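Gram-negative insecticidal protein (Chromobacterium piscinae, PDB 6FBM) is an insecticidal toxin that, as a member of the MACPF and beta-tripod families, probably acts by forming pores in membranes of target cells. Local coordinates at residues P386-V392 against C406-P412; L418-M422 against C482-V486; Y352-G356 against L434-V440; E339-N345 against Q357-H363. All coordinates share one frame; numbering follows the deposited sequence.

Contact 1 (P386-V392 against C406-P412); sequences PVGWQRV and CWRAIPP
Arg-391 and Trp-407 face each other as a non-hydrogen-bonded pair of an antiparallel ladder between strands 388-391 and 403-410. The CG of Arg-391 lies over the indole face as a CH-pi contact, 3.5 Å from the centroid of the six-membered ring of Trp-407. With CG anti to the carbonyl carbon (chi1 -73°), the arginine chain runs alongside the indole and points the same way. Two residues along on this face, the CB of Ala-409 makes a second CH-pi contact, 4.0 Å from the centroid of the Trp-389 six-membered ring. Trp-389 CB packs on Trp-407 CE3 at 3.7 Å, joining the two tryptophans, and Tyr-437 meets Trp-389 edge to face from outside the ladder.

The other face carries Gln-390 and Arg-408, whose backbones bond reciprocally; the bond from Arg-408 N to Gln-390 O is 2.7 Å long and nearly straight (170°). Val-392 CG2 covers one face of the Arg-408 guanidinium, which is anchored by a salt bridge to Asp-420. At the far end a classic beta bulge sets Val-387 and Gly-388 both against Ile-410: Val-387 N donates to Ile-410 O at 2.8 Å, while Ile-410 N donates to Gly-388 O at 2.7 Å.

Contact 2 (L418-M422 against C482-V486); sequences LGDVM and CFAGV
A Met-aromatic contact and a bridging aspartate join two sheets of the C-terminal beta-rich region, where Met-422 and Asp-420, in and beside strand 421-426, meet Phe-483 and Gly-485. The segments run about 65° apart, and two direct hydrogen bonds fix the crossing. Asp-420 N donates to Phe-483 O at 2.8 Å. Its own carboxylate reaches two residues further along the opposite chain, past Ala-484, OD2 accepting from Gly-485 N at 2.7 Å nearly straight (169°). That oxygen is also the salt-bridge partner of Arg-408, so two donors grip it in a buried setting, which probably keeps the group ionised.

The Phe-483 ring owes its place to chi1 of 53°, which sets CG between the backbone N and the carbonyl carbon and brings one ring face over Asp-420 O. Met-422 curls at chi2 and chi3, laying CG 3.7 Å from Phe-483 CE2 while the sulfur approaches the ring obliquely. Gly-419 brings its CA to 3.2 Å from Phe-483 O, a close CA-H...O contact. A water completes the join from above the ring plane: it accepts from Phe-483 N at 3.0 Å and lies 2.7 Å from Asp-420 O, to which it can donate.

Contact 3 (Y352-G356 against L434-V440); sequences YKMVG and LPDYVCV
Met-354 and Tyr-437 form the compact centre of this contact, their backbones joined by a single beta bridge. Met-354 N donates to Asp-436 O at 2.8 Å, and Met-354 O takes Val-438 N at 2.9 Å, nearly along the C=O axis. The same carbonyl oxygen sits over one face of the Tyr-437 ring. Beyond the backbone, the methionine runs fully extended with CG anti to the backbone N (chi1 177°), which carries CE to 3.7 Å from Leu-434 CD1 and lets CG brush the tyrosine at CD2. Tyr-437 OH is hydrogen-bonded to Gly-419 O, which pins the far end of the ring. Close by, a water spends both protons on the contact, donating to Val-355 O at 2.8 Å and to Val-438 O at 2.7 Å.

The packing changes character toward Lys-353, which with Asp-436 forms the partly exposed side. Its CB is pressed against Val-438 CG2 at 3.3 Å, the two side chains crossing at about a right angle, but its amino end is held loosely. Lys-353 NZ stays 4.0 Å from Asp-436 OD1, too far for a salt bridge; the other carboxylate oxygen of Asp-436 is bonded to Thr-348. The arrangement is that of a type I beta turn, Leu-434 to Tyr-437, closed by Tyr-437 N to Leu-434 O at 3.0 Å, whose exit is bridged to the weakly bonded edge strand 352-354.

Contact 4 (E339-N345 against Q357-H363); sequences EDLAVFN and QFGQRNH
Asp-340, Phe-344 and Gln-357 bury the most surface in this antiparallel pairing, and each meets its partner in a different way. Asp-340 lies over the imidazole of His-363: its CB makes a CH-pi contact 3.9 Å from the ring centroid, and OD1 stands above the same ring, 3.2 Å from NE2 of His-363 at an angle too poor for a hydrogen bond. Carboxylate and ring are tilted 32° to each other.

Phe-344 forms a hydrogen-bonded pair with Phe-358, each backbone N donating to the other's O. Its ring meets the amide of Gln-360 with the planes only 13° apart, CE1 coming 3.1 Å from Gln-360 OE1. That amide is positioned from outside by Asp-368 N and Val-366 O, and its NE2 also bonds Asn-362 OD1.

Gln-357 extends beyond CG to hand NE2 to Asn-345 OD1 at 3.1 Å, the acceptor lying in the plane of the glutamine amide. Its OE1 rests 3.3 Å from Val-343 CB while accepting from Met-422 N. At the opposite end Glu-339 OE1 stands over one face of the Arg-361 guanidinium, a long salt bridge of charges alone with no N-H aimed at it; the glutamate also pairs with Arg-454, and Arg-361 NE donates to Val-455 O. Strand 342-346 is the middle of three: strand 358-360 flanks it here, strand 326-331 bonds along its other edge, and Leu-341 and Val-343 pack against Met-422 of strand 421-426.

From the N terminus, contact 4 comes first, closing the short loop between 339-345 and 357-363. Segment 352-356 lies within that loop, and its partner 434-440 returns much later, so contacts 3 and 4 cross. The long excursion closed by contact 3 contains contact 1 entirely, a local hairpin-like pairing that finishes before contact 2 opens at 418-422. Contact 2 also crosses contact 3, because 482-486 follows 434-440. Strands 403-410 and 421-426, neighbours in one sheet, unite contacts 1 and 2. Side chains of contact 3 touch all the others, and Gln-357 joins contacts 4 and 2, knitting separate small sheets into one C-terminal region, consistent with a beta-tripod domain.

Contact 1 (P386-V392 against C406-P412)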
loop_
_atom_site.group_PDB
_atom_site.type_symbol
_atom_site.label_atom_id
_atom_site.label_comp_id
_atom_site.label_asym_id
_atom_site.label_seq_id
_atom_site.Cartn_x
_atom_site.Cartn_y
_atom_site.Cartn_z
ATOM N N PRO A 386 59.217 22.204 -15.420
ATOM C CA PRO A 386 59.286 23.278 -16.402
ATOM C C PRO A 386 58.745 22.848 -17.735
ATOM O O PRO A 386 58.748 21.669 -18.032
ATOM C CB PRO A 386 60.792 23.567 -16.488
ATOM C CG PRO A 386 61.470 22.323 -16.081
ATOM C CD PRO A 386 60.565 21.698 -15.072
ATOM N N VAL A 387 58.261 23.785 -18.530
ATOM C CA VAL A 387 57.804 23.456 -19.897
ATOM C C VAL A 387 58.950 23.353 -20.873
ATOM O O VAL A 387 58.827 22.791 -21.942
ATOM C CB VAL A 387 56.728 24.418 -20.426
ATOM C CG1 VAL A 387 55.534 24.388 -19.469
ATOM C CG2 VAL A 387 57.248 25.822 -20.678
ATOM N N GLY A 388 60.084 23.921 -20.507
ATOM C CA GLY A 388 61.278 23.823 -21.328
ATOM C C GLY A 388 62.428 24.613 -20.769
ATOM O O GLY A 388 62.370 25.098 -19.634
ATOM N N TRP A 389 63.468 24.745 -21.582
ATOM C CA TRP A 389 64.648 25.451 -21.183
ATOM C C TRP A 389 65.125 26.406 -22.277
ATOM O O TRP A 389 65.154 26.041 -23.446
ATOM C CB TRP A 389 65.743 24.445 -20.869
ATOM C CG TRP A 389 65.445 23.530 -19.741
ATOM C CD1 TRP A 389 64.769 22.361 -19.811
ATOM C CD2 TRP A 389 65.852 23.676 -18.379
ATOM N NE1 TRP A 389 64.717 21.769 -18.577
ATOM C CE2 TRP A 389 65.373 22.552 -17.677
ATOM C CE3 TRP A 389 66.550 24.663 -17.673
ATOM C CZ2 TRP A 389 65.574 22.378 -16.324
ATOM C CZ3 TRP A 389 66.763 24.486 -16.305
ATOM C CH2 TRP A 389 66.287 23.353 -15.654
ATOM N N GLN A 390 65.503 27.613 -21.873
ATOM C CA GLN A 390 66.117 28.584 -22.765
ATOM C C GLN A 390 67.487 29.040 -22.270
ATOM O O GLN A 390 67.814 28.907 -21.091
ATOM C CB GLN A 390 65.193 29.797 -22.928
ATOM C CG GLN A 390 65.209 30.847 -21.821
ATOM C CD GLN A 390 64.063 31.809 -21.906
ATOM O OE1 GLN A 390 63.471 31.984 -22.984
ATOM N NE2 GLN A 390 63.724 32.435 -20.766
ATOM N N ARG A 391 68.259 29.602 -23.190
ATOM C CA ARG A 391 69.616 30.003 -22.916
ATOM C C ARG A 391 69.702 31.437 -22.446
ATOM O O ARG A 391 69.258 32.338 -23.122
ATOM C CB ARG A 391 70.490 29.843 -24.136
ATOM C CG ARG A 391 70.815 28.416 -24.468
ATOM C CD ARG A 391 72.160 28.303 -25.198
ATOM N NE ARG A 391 72.089 27.370 -26.314
ATOM C CZ ARG A 391 71.538 27.640 -27.494
ATOM N NH1 ARG A 391 70.979 28.817 -27.743
ATOM N NH2 ARG A 391 71.519 26.710 -28.437
ATOM N N VAL A 392 70.293 31.621 -21.277
ATOM C CA VAL A 392 70.649 32.927 -20.819
ATOM C C VAL A 392 71.929 33.336 -21.569
ATOM O O VAL A 392 72.113 34.513 -21.875
ATOM C CB VAL A 392 70.875 32.935 -19.289
ATOM C CG1 VAL A 392 71.248 34.328 -18.791
ATOM C CG2 VAL A 392 69.625 32.514 -18.583
ATOM N N CYS A 406 74.559 28.715 -19.999
ATOM C CA CYS A 406 73.716 28.916 -18.836
ATOM C C CYS A 406 72.279 28.764 -19.309
ATOM O O CYS A 406 71.864 29.459 -20.242
ATOM C CB CYS A 406 73.925 30.303 -18.286
ATOM S SG CYS A 406 72.921 30.631 -16.850
ATOM N N TRP A 407 71.527 27.852 -18.683
ATOM C CA TRP A 407 70.135 27.630 -19.065
ATOM C C TRP A 407 69.162 28.044 -17.966
ATOM O O TRP A 407 69.497 27.969 -16.783
ATOM C CB TRP A 407 69.895 26.185 -19.412
ATOM C CG TRP A 407 70.583 25.704 -20.622
ATOM C CD1 TRP A 407 71.874 25.266 -20.707
ATOM C CD2 TRP A 407 70.022 25.547 -21.922
ATOM N NE1 TRP A 407 72.158 24.864 -21.978
ATOM C CE2 TRP A 407 71.032 25.033 -22.750
ATOM C CE3 TRP A 407 68.758 25.799 -22.473
ATOM C CZ2 TRP A 407 70.821 24.758 -24.107
ATOM C CZ3 TRP A 407 68.552 25.527 -23.824
ATOM C CH2 TRP A 407 69.579 25.020 -24.618
ATOM N N ARG A 408 67.964 28.475 -18.385
ATOM C CA ARG A 408 66.859 28.802 -17.484
ATOM C C ARG A 408 65.738 27.874 -17.722
ATOM O O ARG A 408 65.383 27.603 -18.889
ATOM C CB ARG A 408 66.213 30.118 -17.829
ATOM C CG ARG A 408 66.774 31.282 -17.114
ATOM C CD ARG A 408 65.763 32.043 -16.306
ATOM N NE ARG A 408 66.048 33.452 -16.518
ATOM C CZ ARG A 408 67.102 34.126 -16.050
ATOM N NH1 ARG A 408 67.193 35.403 -16.366
ATOM N NH2 ARG A 408 68.031 33.585 -15.253
ATOM N N ALA A 409 65.107 27.453 -16.640
ATOM C CA ALA A 409 63.858 26.760 -16.777
ATOM C C ALA A 409 62.824 27.770 -17.270
ATOM O O ALA A 409 62.749 28.898 -16.782
ATOM C CB ALA A 409 63.444 26.155 -15.449
ATOM N N ILE A 410 62.083 27.378 -18.290
ATOM C CA ILE A 410 60.893 28.090 -18.687
ATOM C C ILE A 410 59.772 27.496 -17.835
ATOM O O ILE A 410 59.433 26.319 -18.004
ATOM C CB ILE A 410 60.572 27.935 -20.191
ATOM C CG1 ILE A 410 61.745 28.375 -21.055
ATOM C CG2 ILE A 410 59.352 28.782 -20.547
ATOM C CD1 ILE A 410 61.648 27.912 -22.495
ATOM N N PRO A 411 59.219 28.288 -16.905
ATOM C CA PRO A 411 58.171 27.719 -16.059
ATOM C C PRO A 411 56.832 27.655 -16.771
ATOM O O PRO A 411 56.536 28.520 -17.624
ATOM C CB PRO A 411 58.077 28.700 -14.887
ATOM C CG PRO A 411 59.093 29.777 -15.146
ATOM C CD PRO A 411 59.451 29.705 -16.595
ATOM N N PRO A 412 55.990 26.659 -16.415
ATOM C CA PRO A 412 54.588 26.724 -16.886
ATOM C C PRO A 412 53.888 27.915 -16.264
ATOM O O PRO A 412 54.360 28.455 -15.260
ATOM C CB PRO A 412 53.976 25.434 -16.381
ATOM C CG PRO A 412 54.831 25.047 -15.204
ATOM C CD PRO A 412 56.212 25.541 -15.474
#

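Contact 2 (L418-M422 against C482-V486)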
loop_
_atom_site.group_PDB
_atom_site.type_symbol
_atom_site.label_atom_id
_atom_site.label_comp_id
_atom_site.label_asym_id
_atom_site.label_seq_id
_atom_site.Cartn_x
_atom_site.Cartn_y
_atom_site.Cartn_z
ATOM N N LEU A 418 63.788 28.812 -9.498
ATOM C CA LEU A 418 64.569 29.328 -8.379
ATOM C C LEU A 418 66.068 29.408 -8.658
ATOM O O LEU A 418 66.787 30.135 -7.965
ATOM C CB LEU A 418 64.335 28.483 -7.145
ATOM C CG LEU A 418 62.873 28.268 -6.732
ATOM C CD1 LEU A 418 62.816 27.653 -5.334
ATOM C CD2 LEU A 418 62.078 29.581 -6.762
ATOM N N GLY A 419 66.534 28.700 -9.692
ATOM C CA GLY A 419 67.926 28.750 -10.073
ATOM C C GLY A 419 68.202 28.251 -11.464
ATOM O O GLY A 419 67.511 27.371 -11.958
ATOM N N ASP A 420 69.250 28.801 -12.077
ATOM C CA ASP A 420 69.671 28.359 -13.397
ATOM C C ASP A 420 70.571 27.148 -13.304
ATOM O O ASP A 420 71.005 26.767 -12.237
ATOM C CB ASP A 420 70.352 29.499 -14.149
ATOM C CG ASP A 420 69.401 30.631 -14.478
ATOM O OD1 ASP A 420 68.185 30.403 -14.575
ATOM O OD2 ASP A 420 69.870 31.766 -14.641
ATOM N N VAL A 421 70.828 26.573 -14.464
ATOM C CA VAL A 421 71.633 25.379 -14.619
ATOM C C VAL A 421 72.676 25.639 -15.684
ATOM O O VAL A 421 72.340 26.033 -16.808
ATOM C CB VAL A 421 70.752 24.217 -15.087
ATOM C CG1 VAL A 421 71.594 22.997 -15.387
ATOM C CG2 VAL A 421 69.680 23.920 -14.041
ATOM N N MET A 422 73.933 25.434 -15.336
ATOM C CA MET A 422 75.021 25.548 -16.288
ATOM C C MET A 422 75.240 24.195 -16.908
ATOM O O MET A 422 75.143 23.183 -16.233
ATOM C CB MET A 422 76.314 25.969 -15.601
ATOM C CG MET A 422 76.248 27.310 -14.920
ATOM S SD MET A 422 75.860 28.676 -15.994
ATOM C CE MET A 422 77.206 28.650 -17.150
ATOM N N CYS A 482 71.331 29.032 -4.805
ATOM C CA CYS A 482 71.275 28.853 -6.235
ATOM C C CYS A 482 71.729 30.132 -6.917
ATOM O O CYS A 482 72.044 31.141 -6.248
ATOM C CB CYS A 482 69.836 28.487 -6.601
ATOM S SG CYS A 482 69.327 26.853 -5.954
ATOM N N PHE A 483 71.767 30.095 -8.246
ATOM C CA PHE A 483 72.183 31.264 -8.999
ATOM C C PHE A 483 71.236 31.621 -10.126
ATOM O O PHE A 483 70.362 30.843 -10.475
ATOM C CB PHE A 483 73.610 31.098 -9.519
ATOM C CG PHE A 483 73.837 29.849 -10.282
ATOM C CD1 PHE A 483 74.210 28.695 -9.624
ATOM C CD2 PHE A 483 73.716 29.829 -11.663
ATOM C CE1 PHE A 483 74.440 27.523 -10.330
ATOM C CE2 PHE A 483 73.963 28.673 -12.376
ATOM C CZ PHE A 483 74.322 27.524 -11.715
ATOM N N ALA A 484 71.412 32.821 -10.660
ATOM C CA ALA A 484 70.679 33.291 -11.813
ATOM C C ALA A 484 71.662 34.025 -12.700
ATOM O O ALA A 484 72.438 34.832 -12.201
ATOM C CB ALA A 484 69.586 34.238 -11.370
ATOM N N GLY A 485 71.650 33.745 -13.993
ATOM C CA GLY A 485 72.437 34.482 -14.963
ATOM C C GLY A 485 71.879 35.865 -15.304
ATOM O O GLY A 485 70.683 36.039 -15.557
ATOM N N VAL A 486 72.764 36.848 -15.313
ATOM C CA VAL A 486 72.498 38.176 -15.857
ATOM C C VAL A 486 73.344 38.283 -17.119
ATOM O O VAL A 486 74.532 37.975 -17.074
ATOM C CB VAL A 486 72.913 39.268 -14.845
ATOM C CG1 VAL A 486 72.580 40.638 -15.357
ATOM C CG2 VAL A 486 72.204 39.063 -13.505
HETATM O O HOH W 1 70.815 27.682 -9.662
#

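Contact 3 (Y352-G356 against L434-V440)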
loop_
_atom_site.group_PDB
_atom_site.type_symbol
_atom_site.label_atom_id
_atom_site.label_comp_id
_atom_site.label_asym_id
_atom_site.label_seq_id
_atom_site.Cartn_x
_atom_site.Cartn_y
_atom_site.Cartn_z
ATOM N N TYR A 352 61.186 14.209 -3.770
ATOM C CA TYR A 352 61.875 15.475 -3.562
ATOM C C TYR A 352 62.393 15.960 -4.905
ATOM O O TYR A 352 62.770 15.162 -5.755
ATOM C CB TYR A 352 63.031 15.326 -2.601
ATOM C CG TYR A 352 62.630 15.308 -1.150
ATOM C CD1 TYR A 352 62.296 14.106 -0.510
ATOM C CD2 TYR A 352 62.630 16.476 -0.413
ATOM C CE1 TYR A 352 61.946 14.080 0.815
ATOM C CE2 TYR A 352 62.289 16.464 0.917
ATOM C CZ TYR A 352 61.935 15.262 1.535
ATOM O OH TYR A 352 61.592 15.267 2.871
ATOM N N LYS A 353 62.409 17.276 -5.088
ATOM C CA LYS A 353 62.679 17.866 -6.399
ATOM C C LYS A 353 63.756 18.950 -6.342
ATOM O O LYS A 353 63.855 19.690 -5.373
ATOM C CB LYS A 353 61.396 18.439 -6.987
ATOM C CG LYS A 353 60.215 17.474 -7.019
ATOM C CD LYS A 353 60.423 16.288 -7.977
ATOM C CE LYS A 353 59.306 15.264 -7.842
ATOM N NZ LYS A 353 59.260 14.393 -9.045
ATOM N N MET A 354 64.544 19.013 -7.406
ATOM C CA MET A 354 65.573 20.027 -7.607
ATOM C C MET A 354 64.946 21.308 -8.065
ATOM O O MET A 354 64.030 21.276 -8.904
ATOM C CB MET A 354 66.567 19.557 -8.675
ATOM C CG MET A 354 67.665 20.548 -9.039
ATOM S SD MET A 354 68.708 19.771 -10.254
ATOM C CE MET A 354 69.714 21.184 -10.732
ATOM N N VAL A 355 65.447 22.428 -7.528
ATOM C CA VAL A 355 65.034 23.762 -7.992
ATOM C C VAL A 355 66.161 24.608 -8.601
ATOM O O VAL A 355 65.890 25.656 -9.211
ATOM C CB VAL A 355 64.361 24.550 -6.871
ATOM C CG1 VAL A 355 63.077 23.843 -6.479
ATOM C CG2 VAL A 355 65.278 24.726 -5.671
ATOM N N GLY A 356 67.414 24.153 -8.459
ATOM C CA GLY A 356 68.567 24.902 -8.947
ATOM C C GLY A 356 69.864 24.181 -8.707
ATOM O O GLY A 356 69.901 23.214 -7.947
ATOM N N LEU A 434 67.191 16.992 -16.520
ATOM C CA LEU A 434 67.009 16.939 -15.086
ATOM C C LEU A 434 65.557 16.575 -14.870
ATOM O O LEU A 434 64.737 17.464 -14.613
ATOM C CB LEU A 434 67.293 18.294 -14.469
ATOM C CG LEU A 434 68.720 18.817 -14.628
ATOM C CD1 LEU A 434 68.779 20.282 -14.187
ATOM C CD2 LEU A 434 69.739 17.969 -13.865
ATOM N N PRO A 435 65.229 15.267 -14.924
ATOM C CA PRO A 435 63.826 14.862 -14.781
ATOM C C PRO A 435 63.159 15.368 -13.507
ATOM O O PRO A 435 61.966 15.573 -13.511
ATOM C CB PRO A 435 63.877 13.309 -14.781
ATOM C CG PRO A 435 65.230 12.949 -15.299
ATOM C CD PRO A 435 66.136 14.098 -14.944
ATOM N N ASP A 436 63.928 15.595 -12.452
ATOM C CA ASP A 436 63.381 15.986 -11.163
ATOM C C ASP A 436 63.545 17.472 -10.875
ATOM O O ASP A 436 63.355 17.910 -9.746
ATOM C CB ASP A 436 64.011 15.137 -10.042
ATOM C CG ASP A 436 63.714 13.629 -10.160
ATOM O OD1 ASP A 436 62.689 13.246 -10.819
ATOM O OD2 ASP A 436 64.484 12.851 -9.556
ATOM N N TYR A 437 63.861 18.275 -11.893
ATOM C CA TYR A 437 63.795 19.732 -11.764
ATOM C C TYR A 437 62.344 20.190 -11.823
ATOM O O TYR A 437 61.570 19.748 -12.682
ATOM C CB TYR A 437 64.589 20.441 -12.862
ATOM C CG TYR A 437 64.779 21.929 -12.636
ATOM C CD1 TYR A 437 63.799 22.830 -12.997
ATOM C CD2 TYR A 437 65.951 22.423 -12.068
ATOM C CE1 TYR A 437 63.967 24.199 -12.787
ATOM C CE2 TYR A 437 66.135 23.787 -11.872
ATOM C CZ TYR A 437 65.150 24.671 -12.246
ATOM O OH TYR A 437 65.325 26.017 -12.050
ATOM N N VAL A 438 62.002 21.110 -10.917
ATOM C CA VAL A 438 60.685 21.696 -10.895
ATOM C C VAL A 438 60.760 23.182 -10.692
ATOM O O VAL A 438 61.745 23.714 -10.152
ATOM C CB VAL A 438 59.786 21.085 -9.785
ATOM C CG1 VAL A 438 59.567 19.611 -10.053
ATOM C CG2 VAL A 438 60.384 21.303 -8.395
ATOM N N CYS A 439 59.692 23.833 -11.134
ATOM C CA CYS A 439 59.399 25.205 -10.775
ATOM C C CYS A 439 58.412 25.186 -9.635
ATOM O O CYS A 439 57.769 24.172 -9.381
ATOM C CB CYS A 439 58.818 25.931 -11.980
ATOM S SG CYS A 439 59.951 25.951 -13.343
ATOM N N VAL A 440 58.288 26.327 -8.979
ATOM C CA VAL A 440 57.510 26.470 -7.774
ATOM C C VAL A 440 56.416 27.461 -8.081
ATOM O O VAL A 440 56.658 28.426 -8.800
ATOM C CB VAL A 440 58.406 26.980 -6.626
ATOM C CG1 VAL A 440 57.601 27.110 -5.319
ATOM C CG2 VAL A 440 59.566 26.008 -6.423
HETATM O O HOH W 2 63.117 26.000 -9.708
#

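Contact 4 (E339-N345 against Q357-H363)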
loop_
_atom_site.group_PDB
_atom_site.type_symbol
_atom_site.label_atom_id
_atom_site.label_comp_id
_atom_site.label_asym_id
_atom_site.label_seq_id
_atom_site.Cartn_x
_atom_site.Cartn_y
_atom_site.Cartn_z
ATOM N N GLU A 339 87.966 33.107 -14.450
ATOM C CA GLU A 339 87.503 32.410 -13.254
ATOM C C GLU A 339 87.130 30.957 -13.509
ATOM O O GLU A 339 86.792 30.555 -14.633
ATOM C CB GLU A 339 86.364 33.169 -12.613
ATOM C CG GLU A 339 86.770 34.562 -12.153
ATOM C CD GLU A 339 85.600 35.341 -11.619
ATOM O OE1 GLU A 339 85.820 36.306 -10.866
ATOM O OE2 GLU A 339 84.452 34.992 -11.949
ATOM N N ASP A 340 87.266 30.161 -12.460
ATOM C CA ASP A 340 86.871 28.765 -12.466
ATOM C C ASP A 340 85.387 28.718 -12.058
ATOM O O ASP A 340 84.938 29.499 -11.221
ATOM C CB ASP A 340 87.686 27.956 -11.441
ATOM C CG ASP A 340 89.161 27.791 -11.802
ATOM O OD1 ASP A 340 89.499 27.633 -12.991
ATOM O OD2 ASP A 340 89.983 27.750 -10.839
ATOM N N LEU A 341 84.641 27.790 -12.645
ATOM C CA LEU A 341 83.254 27.530 -12.281
ATOM C C LEU A 341 83.067 26.040 -12.160
ATOM O O LEU A 341 83.444 25.300 -13.052
ATOM C CB LEU A 341 82.291 28.013 -13.366
ATOM C CG LEU A 341 80.805 27.747 -13.138
ATOM C CD1 LEU A 341 80.327 28.450 -11.878
ATOM C CD2 LEU A 341 80.023 28.210 -14.352
ATOM N N ALA A 342 82.483 25.612 -11.049
ATOM C CA ALA A 342 81.967 24.273 -10.939
ATOM C C ALA A 342 80.516 24.376 -10.427
ATOM O O ALA A 342 80.167 25.282 -9.638
ATOM C CB ALA A 342 82.824 23.449 -10.018
ATOM N N VAL A 343 79.685 23.453 -10.914
ATOM C CA VAL A 343 78.300 23.393 -10.526
ATOM C C VAL A 343 77.966 22.009 -10.055
ATOM O O VAL A 343 78.590 21.024 -10.444
ATOM C CB VAL A 343 77.343 23.803 -11.655
ATOM C CG1 VAL A 343 77.507 25.287 -11.969
ATOM C CG2 VAL A 343 77.535 22.938 -12.906
ATOM N N PHE A 344 76.977 21.947 -9.183
ATOM C CA PHE A 344 76.612 20.714 -8.523
ATOM C C PHE A 344 75.088 20.603 -8.480
ATOM O O PHE A 344 74.411 21.572 -8.139
ATOM C CB PHE A 344 77.218 20.658 -7.098
ATOM C CG PHE A 344 78.721 20.608 -7.069
ATOM C CD1 PHE A 344 79.489 21.752 -7.320
ATOM C CD2 PHE A 344 79.374 19.434 -6.768
ATOM C CE1 PHE A 344 80.860 21.706 -7.305
ATOM C CE2 PHE A 344 80.766 19.377 -6.727
ATOM C CZ PHE A 344 81.515 20.518 -6.999
ATOM N N ASN A 345 74.583 19.429 -8.849
ATOM C CA ASN A 345 73.197 19.062 -8.668
ATOM C C ASN A 345 73.004 18.321 -7.352
ATOM O O ASN A 345 73.850 17.527 -6.972
ATOM C CB ASN A 345 72.735 18.128 -9.779
ATOM C CG ASN A 345 72.730 18.779 -11.119
ATOM O OD1 ASN A 345 72.735 19.992 -11.231
ATOM N ND2 ASN A 345 72.731 17.971 -12.143
ATOM N N GLN A 357 70.912 24.641 -9.392
ATOM C CA GLN A 357 72.287 24.170 -9.166
ATOM C C GLN A 357 72.944 24.958 -8.075
ATOM O O GLN A 357 72.635 26.133 -7.880
ATOM C CB GLN A 357 73.156 24.312 -10.419
ATOM C CG GLN A 357 73.226 23.030 -11.192
ATOM C CD GLN A 357 73.941 23.165 -12.488
ATOM O OE1 GLN A 357 74.310 24.260 -12.912
ATOM N NE2 GLN A 357 74.139 22.045 -13.147
ATOM N N PHE A 358 73.872 24.304 -7.393
ATOM C CA PHE A 358 74.818 25.026 -6.559
ATOM C C PHE A 358 76.029 25.421 -7.412
ATOM O O PHE A 358 76.541 24.577 -8.166
ATOM C CB PHE A 358 75.268 24.201 -5.350
ATOM C CG PHE A 358 76.034 24.999 -4.375
ATOM C CD1 PHE A 358 75.366 25.764 -3.427
ATOM C CD2 PHE A 358 77.413 25.088 -4.451
ATOM C CE1 PHE A 358 76.065 26.579 -2.538
ATOM C CE2 PHE A 358 78.126 25.894 -3.558
ATOM C CZ PHE A 358 77.445 26.626 -2.606
ATOM N N GLY A 359 76.470 26.673 -7.290
ATOM C CA GLY A 359 77.613 27.171 -8.063
ATOM C C GLY A 359 78.808 27.584 -7.224
ATOM O O GLY A 359 78.636 28.106 -6.127
ATOM N N GLN A 360 80.012 27.380 -7.758
ATOM C CA GLN A 360 81.279 27.677 -7.074
ATOM C C GLN A 360 82.274 28.342 -8.000
ATOM O O GLN A 360 82.422 27.919 -9.152
ATOM C CB GLN A 360 81.967 26.386 -6.714
ATOM C CG GLN A 360 81.699 25.912 -5.329
ATOM C CD GLN A 360 81.635 24.424 -5.273
ATOM O OE1 GLN A 360 80.556 23.862 -5.140
ATOM N NE2 GLN A 360 82.788 23.777 -5.353
ATOM N N ARG A 361 83.041 29.303 -7.476
ATOM C CA ARG A 361 84.158 29.867 -8.222
ATOM C C ARG A 361 85.436 29.040 -8.069
ATOM O O ARG A 361 86.466 29.551 -7.628
ATOM C CB ARG A 361 84.419 31.312 -7.806
ATOM C CG ARG A 361 85.188 32.088 -8.888
ATOM C CD ARG A 361 85.522 33.475 -8.410
ATOM N NE ARG A 361 84.333 34.242 -8.115
ATOM C CZ ARG A 361 84.334 35.428 -7.504
ATOM N NH1 ARG A 361 85.476 36.013 -7.129
ATOM N NH2 ARG A 361 83.182 36.044 -7.268
ATOM N N ASN A 362 85.391 27.765 -8.441
ATOM C CA ASN A 362 86.561 26.874 -8.329
ATOM C C ASN A 362 86.338 25.602 -9.166
ATOM O O ASN A 362 85.339 25.501 -9.871
ATOM C CB ASN A 362 86.853 26.564 -6.853
ATOM C CG ASN A 362 85.772 25.740 -6.179
ATOM O OD1 ASN A 362 85.481 24.617 -6.600
ATOM N ND2 ASN A 362 85.221 26.262 -5.084
ATOM N N HIS A 363 87.282 24.659 -9.097
ATOM C CA HIS A 363 87.236 23.387 -9.844
ATOM C C HIS A 363 87.173 22.159 -8.938
ATOM O O HIS A 363 87.404 21.050 -9.407
ATOM C CB HIS A 363 88.470 23.233 -10.744
ATOM C CG HIS A 363 88.365 23.914 -12.075
ATOM N ND1 HIS A 363 87.229 24.579 -12.500
ATOM C CD2 HIS A 363 89.254 23.993 -13.097
ATOM C CE1 HIS A 363 87.438 25.062 -13.712
ATOM N NE2 HIS A 363 88.654 24.715 -14.098
#